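Local coordinates for extracellular solute-binding protein, family 1 (Bifidobacterium longum subsp. infantis ATCC 15697, PDB 3OMB) that probably captures a solute, perhaps a carbohydrate, outside the cell and delivers it to an ABC-type importer, and carries a bound magnesium ion, at residues G238-V243 with S345-S350; K158-T163 with D439-V444; F221-P226 with F309-S314. All blocks are in the same frame, centred on the assembly; numbering follows the deposited sequence.

Contact 1: G238-V243 with S345-S350; sequences GFNKGV and SSSELS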
loop_
_atom_site.group_PDB
_atom_site.type_symbol
_atom_site.label_atom_id
_atom_site.label_comp_id
_atom_site.label_asym_id
_atom_site.label_seq_id
_atom_site.Cartn_x
_atom_site.Cartn_y
_atom_site.Cartn_z
ATOM N N GLY A 238 -0.906 -5.857 -8.033
ATOM C CA GLY A 238 -0.146 -4.858 -7.265
ATOM C C GLY A 238 -1.064 -4.119 -6.332
ATOM O O GLY A 238 -1.379 -2.952 -6.560
ATOM N N PHE A 239 -1.525 -4.810 -5.293
ATOM C CA PHE A 239 -2.585 -4.275 -4.447
ATOM C C PHE A 239 -2.122 -3.356 -3.302
ATOM O O PHE A 239 -2.958 -2.939 -2.522
ATOM C CB PHE A 239 -3.473 -5.399 -3.883
ATOM C CG PHE A 239 -4.274 -6.185 -4.942
ATOM C CD1 PHE A 239 -4.754 -5.571 -6.108
ATOM C CD2 PHE A 239 -4.584 -7.524 -4.726
ATOM C CE1 PHE A 239 -5.497 -6.299 -7.074
ATOM C CE2 PHE A 239 -5.344 -8.260 -5.675
ATOM C CZ PHE A 239 -5.792 -7.634 -6.865
ATOM N N ASN A 240 -0.830 -3.050 -3.168
ATOM C CA ASN A 240 -0.424 -2.026 -2.182
ATOM C C ASN A 240 -1.029 -0.658 -2.528
ATOM O O ASN A 240 -1.507 0.050 -1.646
ATOM C CB ASN A 240 1.096 -1.842 -2.092
ATOM C CG ASN A 240 1.784 -2.812 -1.112
ATOM O OD1 ASN A 240 1.445 -3.979 -1.030
ATOM N ND2 ASN A 240 2.802 -2.317 -0.413
ATOM N N LYS A 241 -0.970 -0.290 -3.808
ATOM C CA LYS A 241 -1.437 1.010 -4.292
ATOM C C LYS A 241 -1.452 0.964 -5.830
ATOM O O LYS A 241 -0.825 0.095 -6.448
ATOM C CB LYS A 241 -0.490 2.134 -3.831
ATOM C CG LYS A 241 0.985 1.856 -4.163
ATOM C CD LYS A 241 1.899 2.971 -3.686
ATOM C CE LYS A 241 3.356 2.652 -3.985
ATOM N NZ LYS A 241 3.875 1.549 -3.080
ATOM N N GLY A 242 -2.179 1.900 -6.428
ATOM C CA GLY A 242 -2.101 2.140 -7.854
ATOM C C GLY A 242 -3.065 1.340 -8.689
ATOM O O GLY A 242 -4.066 0.843 -8.212
ATOM N N VAL A 243 -2.717 1.204 -9.946
ATOM C CA VAL A 243 -3.624 0.771 -10.998
ATOM C C VAL A 243 -4.303 -0.603 -10.793
ATOM O O VAL A 243 -5.479 -0.764 -11.129
ATOM C CB VAL A 243 -2.888 0.864 -12.378
ATOM C CG1 VAL A 243 -1.680 -0.081 -12.410
ATOM C CG2 VAL A 243 -3.808 0.583 -13.511
ATOM N N SER A 345 3.910 -5.460 -5.837
ATOM C CA SER A 345 4.016 -4.177 -5.106
ATOM C C SER A 345 5.367 -3.983 -4.402
ATOM O O SER A 345 6.114 -4.948 -4.161
ATOM C CB SER A 345 2.911 -4.055 -4.062
ATOM O OG SER A 345 1.619 -4.289 -4.606
ATOM N N SER A 346 5.662 -2.721 -4.091
ATOM C CA SER A 346 6.743 -2.374 -3.186
ATOM C C SER A 346 6.137 -1.543 -2.076
ATOM O O SER A 346 5.281 -0.710 -2.341
ATOM C CB SER A 346 7.813 -1.558 -3.930
ATOM O OG SER A 346 8.680 -0.954 -2.988
ATOM N N SER A 347 6.558 -1.764 -0.839
ATOM C CA SER A 347 6.055 -0.986 0.295
ATOM C C SER A 347 6.936 0.237 0.627
ATOM O O SER A 347 6.678 0.931 1.597
ATOM C CB SER A 347 5.937 -1.890 1.527
ATOM O OG SER A 347 5.204 -3.067 1.228
ATOM N N GLU A 348 7.965 0.487 -0.178
ATOM C CA GLU A 348 8.983 1.480 0.161
ATOM C C GLU A 348 8.582 2.901 -0.236
ATOM O O GLU A 348 8.524 3.801 0.616
ATOM C CB GLU A 348 10.318 1.137 -0.503
ATOM C CG GLU A 348 11.411 2.160 -0.149
ATOM C CD GLU A 348 12.777 1.804 -0.732
ATOM O OE1 GLU A 348 13.767 2.528 -0.425
ATOM O OE2 GLU A 348 12.859 0.798 -1.480
ATOM N N LEU A 349 8.329 3.079 -1.531
ATOM C CA LEU A 349 8.032 4.376 -2.117
ATOM C C LEU A 349 6.555 4.683 -2.173
ATOM O O LEU A 349 5.722 3.798 -2.334
ATOM C CB LEU A 349 8.605 4.482 -3.530
ATOM C CG LEU A 349 10.107 4.233 -3.644
ATOM C CD1 LEU A 349 10.508 4.182 -5.113
ATOM C CD2 LEU A 349 10.952 5.269 -2.852
ATOM N N SER A 350 6.243 5.965 -2.056
ATOM C CA SER A 350 4.869 6.416 -1.975
ATOM C C SER A 350 4.787 7.784 -2.651
ATOM O O SER A 350 5.596 8.658 -2.357
ATOM C CB SER A 350 4.450 6.469 -0.504
ATOM O OG SER A 350 3.294 7.252 -0.331
HETATM O O HOH W 1 1.234 -1.568 -5.578
HETATM O O HOH W 2 3.555 -0.595 -4.967
#
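Ser345 OG is gripped from several directions: Asn240 N donates to it over 3.1 Å at a nearly straight 167°. Water 1 donates at 2.9 Å, and Asp343, two residues earlier in the chain, supplies a carboxylate partner. The same water accepts from Lys241 N, so one hydroxyl and one water together hold the start of the bend at 240-241. The amide of Asn240 stands beside the CB of Ser345, with OD1 and CB 3.4 Å apart. Its ND2 reaches Ser347 OG, a hydroxyl also bonded to Gly162 O, at 3.0 Å, the acceptor only 10° out of the amide plane, while OD1 is taken by Gln165 and by the backbone N of Gly164. With both ends bonded, the orientation of the amide is fixed. A leucine here would probably leave Ser347 OG without its ND2 donor, and Gln165 NE2 and Gly164 N without the OD1 they share, so that one tie between the bend and the 345-347 loop is lost. Lys241 runs extended until its last torsion (chi4 -72°), which turns NZ onto the 346-349 backbone. There NZ makes a weak bond to Leu349 O at 3.0 Å and donates to water 2, which also accepts from Ser346 N at 3.1 Å. Beyond these bonds Ser346 OG, itself paired with Ser161 O, accepts from Glu348 N at 3.2 Å. That bond defines an ST turn, which leads into the short strand 349-350 paired with strand 152-155, a pairing consistent with the interlobe hinge connections of type 2 solute-binding proteins.

Contact 2: K158-T163 with D439-V444; sequences KAYSGT and DELIEV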
loop_
_atom_site.group_PDB
_atom_site.type_symbol
_atom_site.label_atom_id
_atom_site.label_comp_id
_atom_site.label_asym_id
_atom_site.label_seq_id
_atom_site.Cartn_x
_atom_site.Cartn_y
_atom_site.Cartn_z
ATOM N N LYS A 158 14.813 0.532 2.213
ATOM C CA LYS A 158 14.932 -0.716 1.486
ATOM C C LYS A 158 14.359 -1.913 2.262
ATOM O O LYS A 158 14.021 -2.945 1.668
ATOM C CB LYS A 158 16.403 -0.974 1.121
ATOM C CG LYS A 158 17.317 -1.253 2.346
ATOM C CD LYS A 158 18.783 -1.431 1.926
ATOM C CE LYS A 158 19.694 -1.863 3.104
ATOM N NZ LYS A 158 19.899 -0.727 4.089
ATOM N N ALA A 159 14.264 -1.807 3.580
ATOM C CA ALA A 159 13.662 -2.907 4.332
ATOM C C ALA A 159 12.211 -3.114 3.889
ATOM O O ALA A 159 11.670 -4.196 4.038
ATOM C CB ALA A 159 13.759 -2.654 5.840
ATOM N N TYR A 160 11.595 -2.083 3.318
ATOM C CA TYR A 160 10.194 -2.161 2.890
ATOM C C TYR A 160 10.064 -2.335 1.376
ATOM O O TYR A 160 8.981 -2.181 0.822
ATOM C CB TYR A 160 9.426 -0.913 3.340
ATOM C CG TYR A 160 9.209 -0.821 4.836
ATOM C CD1 TYR A 160 8.069 -1.362 5.417
ATOM C CD2 TYR A 160 10.141 -0.202 5.663
ATOM C CE1 TYR A 160 7.853 -1.295 6.766
ATOM C CE2 TYR A 160 9.937 -0.131 7.040
ATOM C CZ TYR A 160 8.774 -0.679 7.576
ATOM O OH TYR A 160 8.514 -0.616 8.927
ATOM N N SER A 161 11.157 -2.691 0.707
ATOM C CA SER A 161 11.138 -2.737 -0.755
ATOM C C SER A 161 10.226 -3.843 -1.339
ATOM O O SER A 161 9.756 -3.707 -2.468
ATOM C CB SER A 161 12.563 -2.860 -1.321
ATOM O OG SER A 161 13.048 -4.161 -1.040
ATOM N N GLY A 162 9.975 -4.916 -0.588
ATOM C CA GLY A 162 9.101 -5.986 -1.078
ATOM C C GLY A 162 7.595 -5.699 -0.953
ATOM O O GLY A 162 7.166 -4.618 -0.513
ATOM N N THR A 163 6.782 -6.665 -1.347
ATOM C CA THR A 163 5.332 -6.466 -1.319
ATOM C C THR A 163 4.763 -6.517 0.080
ATOM O O THR A 163 5.327 -7.140 0.942
ATOM C CB THR A 163 4.572 -7.460 -2.226
ATOM O OG1 THR A 163 3.167 -7.209 -2.112
ATOM C CG2 THR A 163 4.852 -8.924 -1.846
ATOM N N ASP A 439 11.397 -6.009 10.102
ATOM C CA ASP A 439 11.948 -7.356 10.293
ATOM C C ASP A 439 10.997 -8.501 9.895
ATOM O O ASP A 439 11.425 -9.452 9.248
ATOM C CB ASP A 439 12.442 -7.550 11.722
ATOM C CG ASP A 439 13.632 -6.653 12.060
ATOM O OD1 ASP A 439 14.176 -5.948 11.162
ATOM O OD2 ASP A 439 14.018 -6.651 13.250
ATOM N N GLU A 440 9.722 -8.411 10.275
ATOM C CA GLU A 440 8.742 -9.434 9.906
ATOM C C GLU A 440 8.489 -9.413 8.400
ATOM O O GLU A 440 8.235 -10.456 7.788
ATOM C CB GLU A 440 7.402 -9.192 10.578
ATOM C CG GLU A 440 7.388 -9.241 12.079
ATOM C CD GLU A 440 6.221 -8.426 12.621
ATOM O OE1 GLU A 440 5.319 -8.073 11.820
ATOM O OE2 GLU A 440 6.209 -8.136 13.840
ATOM N N LEU A 441 8.534 -8.219 7.818
ATOM C CA LEU A 441 8.329 -8.067 6.379
ATOM C C LEU A 441 9.456 -8.755 5.608
ATOM O O LEU A 441 9.206 -9.536 4.691
ATOM C CB LEU A 441 8.204 -6.583 5.983
ATOM C CG LEU A 441 7.776 -6.337 4.537
ATOM C CD1 LEU A 441 6.406 -6.949 4.298
ATOM C CD2 LEU A 441 7.784 -4.849 4.230
ATOM N N ILE A 442 10.688 -8.457 5.998
ATOM C CA ILE A 442 11.882 -9.068 5.411
ATOM C C ILE A 442 11.776 -10.602 5.422
ATOM O O ILE A 442 11.987 -11.244 4.397
ATOM C CB ILE A 442 13.199 -8.574 6.111
ATOM C CG1 ILE A 442 13.507 -7.107 5.743
ATOM C CG2 ILE A 442 14.400 -9.501 5.803
ATOM C CD1 ILE A 442 14.164 -6.907 4.345
ATOM N N GLU A 443 11.434 -11.184 6.567
ATOM C CA GLU A 443 11.333 -12.633 6.659
ATOM C C GLU A 443 10.263 -13.269 5.727
ATOM O O GLU A 443 10.552 -14.259 5.021
ATOM C CB GLU A 443 11.134 -13.047 8.110
ATOM C CG GLU A 443 11.412 -14.525 8.362
ATOM C CD GLU A 443 12.877 -14.825 8.752
ATOM O OE1 GLU A 443 13.832 -14.159 8.235
ATOM O OE2 GLU A 443 13.062 -15.748 9.590
ATOM N N VAL A 444 9.037 -12.721 5.722
ATOM C CA VAL A 444 7.994 -13.236 4.815
ATOM C C VAL A 444 8.313 -12.968 3.337
ATOM O O VAL A 444 7.951 -13.767 2.458
ATOM C CB VAL A 444 6.533 -12.745 5.161
ATOM C CG1 VAL A 444 6.114 -13.214 6.572
ATOM C CG2 VAL A 444 6.412 -11.257 5.034
#
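Leu441 and Ile442 dock one flank of helix 436-452 against the connection 158-163, which carries the chain from strand 152-155 to strand 166-170. The evidence is a small apolar interface, 232 Å² summed over both sides, in which two neighbouring helix residues share the backbone of the connection between them. Leu441 points toward it, and with CG opposite the backbone N (chi1 -171°) its two methyls part to separate targets. CD1 lies 3.5 Å from Thr163 O, a carbonyl that also receives a weak bond from Asn445 ND2. CD2 lies 3.7 Å from Tyr160 CD1, where the two side chains cross at about a right angle. The Tyr160 ring continues toward the first turn of the same helix, touching His437 and Ala438, and its hydroxyl is hydrogen-bonded to Asp435 just ahead of the helix. As in other type 2 solute-binding proteins, a connection of this kind, between strands belonging to different sheets, is probably one of the crossings between the two lobes, and here a helix from late in the chain packs against it. Ile442 covers the more open margin. Its CD1 is folded back by chi2 of -79° and comes within 3.7 Å of Ala159 O, whereas Ala159 CB and Ile442 CG1 make a looser 4.5 Å contact. The CA atoms of the two segments are nearest here, with 6.5 Å between those of Ala159 and Ile442. The connection itself is tightened by a bond from Ser161 N to Lys158 O of 3.0 Å, and Lys158 NZ is bonded to Asp428 O.

Contact 3: F221-P226 with F309-S314; sequences FTWYSP and FGWSPS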
loop_
_atom_site.group_PDB
_atom_site.type_symbol
_atom_site.label_atom_id
_atom_site.label_comp_id
_atom_site.label_asym_id
_atom_site.label_seq_id
_atom_site.Cartn_x
_atom_site.Cartn_y
_atom_site.Cartn_z
ATOM N N PHE A 221 -9.994 -3.055 -5.382
ATOM C CA PHE A 221 -9.464 -4.229 -4.690
ATOM C C PHE A 221 -8.529 -3.816 -3.540
ATOM O O PHE A 221 -7.650 -2.982 -3.718
ATOM C CB PHE A 221 -8.807 -5.197 -5.671
ATOM C CG PHE A 221 -9.753 -5.702 -6.714
ATOM C CD1 PHE A 221 -10.675 -6.703 -6.397
ATOM C CD2 PHE A 221 -9.750 -5.157 -8.003
ATOM C CE1 PHE A 221 -11.583 -7.183 -7.358
ATOM C CE2 PHE A 221 -10.665 -5.610 -8.983
ATOM C CZ PHE A 221 -11.582 -6.633 -8.657
ATOM N N THR A 222 -8.752 -4.397 -2.365
ATOM C CA THR A 222 -8.089 -3.957 -1.140
ATOM C C THR A 222 -6.763 -4.690 -0.889
ATOM O O THR A 222 -6.424 -5.692 -1.542
ATOM C CB THR A 222 -8.965 -4.275 0.106
ATOM O OG1 THR A 222 -9.081 -5.703 0.241
ATOM C CG2 THR A 222 -10.344 -3.700 -0.031
ATOM N N TRP A 223 -6.040 -4.197 0.106
ATOM C CA TRP A 223 -4.956 -4.965 0.695
ATOM C C TRP A 223 -5.549 -6.304 1.103
ATOM O O TRP A 223 -6.673 -6.368 1.612
ATOM C CB TRP A 223 -4.357 -4.241 1.908
ATOM C CG TRP A 223 -3.394 -3.164 1.530
ATOM C CD1 TRP A 223 -3.659 -2.080 0.731
ATOM C CD2 TRP A 223 -2.014 -3.039 1.930
ATOM N NE1 TRP A 223 -2.541 -1.304 0.620
ATOM C CE2 TRP A 223 -1.518 -1.861 1.340
ATOM C CE3 TRP A 223 -1.155 -3.809 2.728
ATOM C CZ2 TRP A 223 -0.188 -1.427 1.505
ATOM C CZ3 TRP A 223 0.167 -3.379 2.896
ATOM C CH2 TRP A 223 0.638 -2.198 2.272
ATOM N N TYR A 224 -4.797 -7.359 0.826
ATOM C CA TYR A 224 -5.124 -8.694 1.275
ATOM C C TYR A 224 -6.395 -9.198 0.585
ATOM O O TYR A 224 -7.060 -10.105 1.093
ATOM C CB TYR A 224 -5.184 -8.793 2.823
ATOM C CG TYR A 224 -4.085 -8.024 3.553
ATOM C CD1 TYR A 224 -2.727 -8.178 3.193
ATOM C CD2 TYR A 224 -4.388 -7.165 4.616
ATOM C CE1 TYR A 224 -1.716 -7.471 3.844
ATOM C CE2 TYR A 224 -3.362 -6.442 5.293
ATOM C CZ TYR A 224 -2.039 -6.621 4.891
ATOM O OH TYR A 224 -1.023 -5.944 5.511
ATOM N N SER A 225 -6.720 -8.623 -0.576
ATOM C CA SER A 225 -7.897 -9.030 -1.337
ATOM C C SER A 225 -7.869 -10.515 -1.644
ATOM O O SER A 225 -6.785 -11.074 -1.922
ATOM C CB SER A 225 -7.966 -8.261 -2.658
ATOM O OG SER A 225 -9.062 -8.705 -3.449
ATOM N N PRO A 226 -9.054 -11.167 -1.608
ATOM C CA PRO A 226 -9.128 -12.552 -2.082
ATOM C C PRO A 226 -8.652 -12.715 -3.529
ATOM O O PRO A 226 -8.186 -13.804 -3.898
ATOM C CB PRO A 226 -10.625 -12.917 -1.956
ATOM C CG PRO A 226 -11.351 -11.631 -1.704
ATOM C CD PRO A 226 -10.354 -10.689 -1.082
ATOM N N PHE A 309 -4.764 -14.092 3.679
ATOM C CA PHE A 309 -3.799 -13.143 3.112
ATOM C C PHE A 309 -3.569 -12.062 4.139
ATOM O O PHE A 309 -4.514 -11.602 4.789
ATOM C CB PHE A 309 -4.300 -12.546 1.782
ATOM C CG PHE A 309 -4.574 -13.588 0.736
ATOM C CD1 PHE A 309 -3.523 -14.253 0.108
ATOM C CD2 PHE A 309 -5.880 -13.929 0.403
ATOM C CE1 PHE A 309 -3.773 -15.225 -0.871
ATOM C CE2 PHE A 309 -6.138 -14.887 -0.563
ATOM C CZ PHE A 309 -5.085 -15.550 -1.193
ATOM N N GLY A 310 -2.316 -11.667 4.313
ATOM C CA GLY A 310 -2.009 -10.659 5.315
ATOM C C GLY A 310 -0.578 -10.190 5.296
ATOM O O GLY A 310 0.176 -10.517 4.380
ATOM N N TRP A 311 -0.214 -9.402 6.306
ATOM C CA TRP A 311 1.138 -8.835 6.387
ATOM C C TRP A 311 2.162 -9.872 6.847
ATOM O O TRP A 311 3.163 -10.119 6.157
ATOM C CB TRP A 311 1.138 -7.616 7.316
ATOM C CG TRP A 311 2.455 -6.891 7.452
ATOM C CD1 TRP A 311 3.390 -7.081 8.419
ATOM C CD2 TRP A 311 2.960 -5.839 6.607
ATOM N NE1 TRP A 311 4.453 -6.211 8.242
ATOM C CE2 TRP A 311 4.213 -5.440 7.138
ATOM C CE3 TRP A 311 2.472 -5.191 5.473
ATOM C CZ2 TRP A 311 4.987 -4.420 6.570
ATOM C CZ3 TRP A 311 3.238 -4.161 4.908
ATOM C CH2 TRP A 311 4.496 -3.800 5.452
ATOM N N SER A 312 1.898 -10.485 8.002
ATOM C CA SER A 312 2.862 -11.350 8.684
ATOM C C SER A 312 2.183 -12.178 9.779
ATOM O O SER A 312 1.149 -11.777 10.312
ATOM C CB SER A 312 3.979 -10.510 9.318
ATOM O OG SER A 312 3.520 -9.871 10.502
ATOM N N PRO A 313 2.768 -13.335 10.124
ATOM C CA PRO A 313 2.231 -14.128 11.227
ATOM C C PRO A 313 2.008 -13.277 12.472
ATOM O O PRO A 313 0.981 -13.390 13.111
ATOM C CB PRO A 313 3.335 -15.151 11.475
ATOM C CG PRO A 313 3.866 -15.403 10.069
ATOM C CD PRO A 313 3.939 -13.986 9.500
ATOM N N SER A 314 2.965 -12.427 12.818
ATOM C CA SER A 314 2.815 -11.620 14.002
ATOM C C SER A 314 1.706 -10.575 13.860
ATOM O O SER A 314 0.927 -10.380 14.778
ATOM C CB SER A 314 4.123 -10.933 14.332
ATOM O OG SER A 314 3.872 -9.904 15.256
#
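Tyr224 lies along the backbone of Phe309, Gly310 and Trp311, and each step of its side chain meets a later atom of that path. CB sits 3.5 Å from Phe309 O and also touches the CB of Phe309. With CG opposite the carbonyl carbon (chi1 -41°), the ring is laid over Gly310: CD1 is 3.3 Å from Gly310 CA, and that CA stands 3.7 Å from the centroid of the Tyr224 ring, 25° off the normal, which makes a CH-pi contact. The other face of the ring has Trp223 CB near its rim, so the phenol is sandwiched between a glycine and its own neighbour. Further out, CE1 approaches Gly310 C at 3.3 Å and CZ lies 3.6 Å from Trp311 N. The tip, OH, ends 3.3 Å from Trp311 CB, near the plane of the indole and at its edge. The two tryptophans lie side by side and point the same way, touching edge to edge with 3.8 Å between Trp223 CZ3 and Trp311 CZ3; Trp311 is stacked in turn on His437. Trp223 NE1 is bonded to Asn240 O. The Phe309 ring reaches the residues after Tyr224, with CD2 near Ser225 O and CE2 near Pro226 O. Tyr224 is carried by a type II beta turn from Thr222 to Ser225, closed by Ser225 N to Thr222 O at 3.1 Å, with Tyr224 in its third position at a positive phi of 67°. This turn packs on the strand-to-helix junction of an alpha/beta lobe, where strand 305-310 gives way to helix 313-317, N-capped by Ser312.

Overall arrangement
From the N terminus, the chain first meets 158-163, then 221-226 and 238-243 in the long loop after strand 209-211. Segment 309-314 closes contact 3, 345-350 closes contact 1 and 439-444 closes contact 2. Contacts 1 and 3 therefore cross in sequence, while both fall within the much longer span of contact 2. In space all three adjoin, their centres 13 to 14 Å apart: Ser347 N meets Gly162 O, Phe239 CB packs on Thr222 O, and Glu440 OE1 meets Ser312 OG. Together they tie the paired strands 152-155 and 349-350 to the sheet containing strand 305-310 and to helix 436-452, away from the magnesium site.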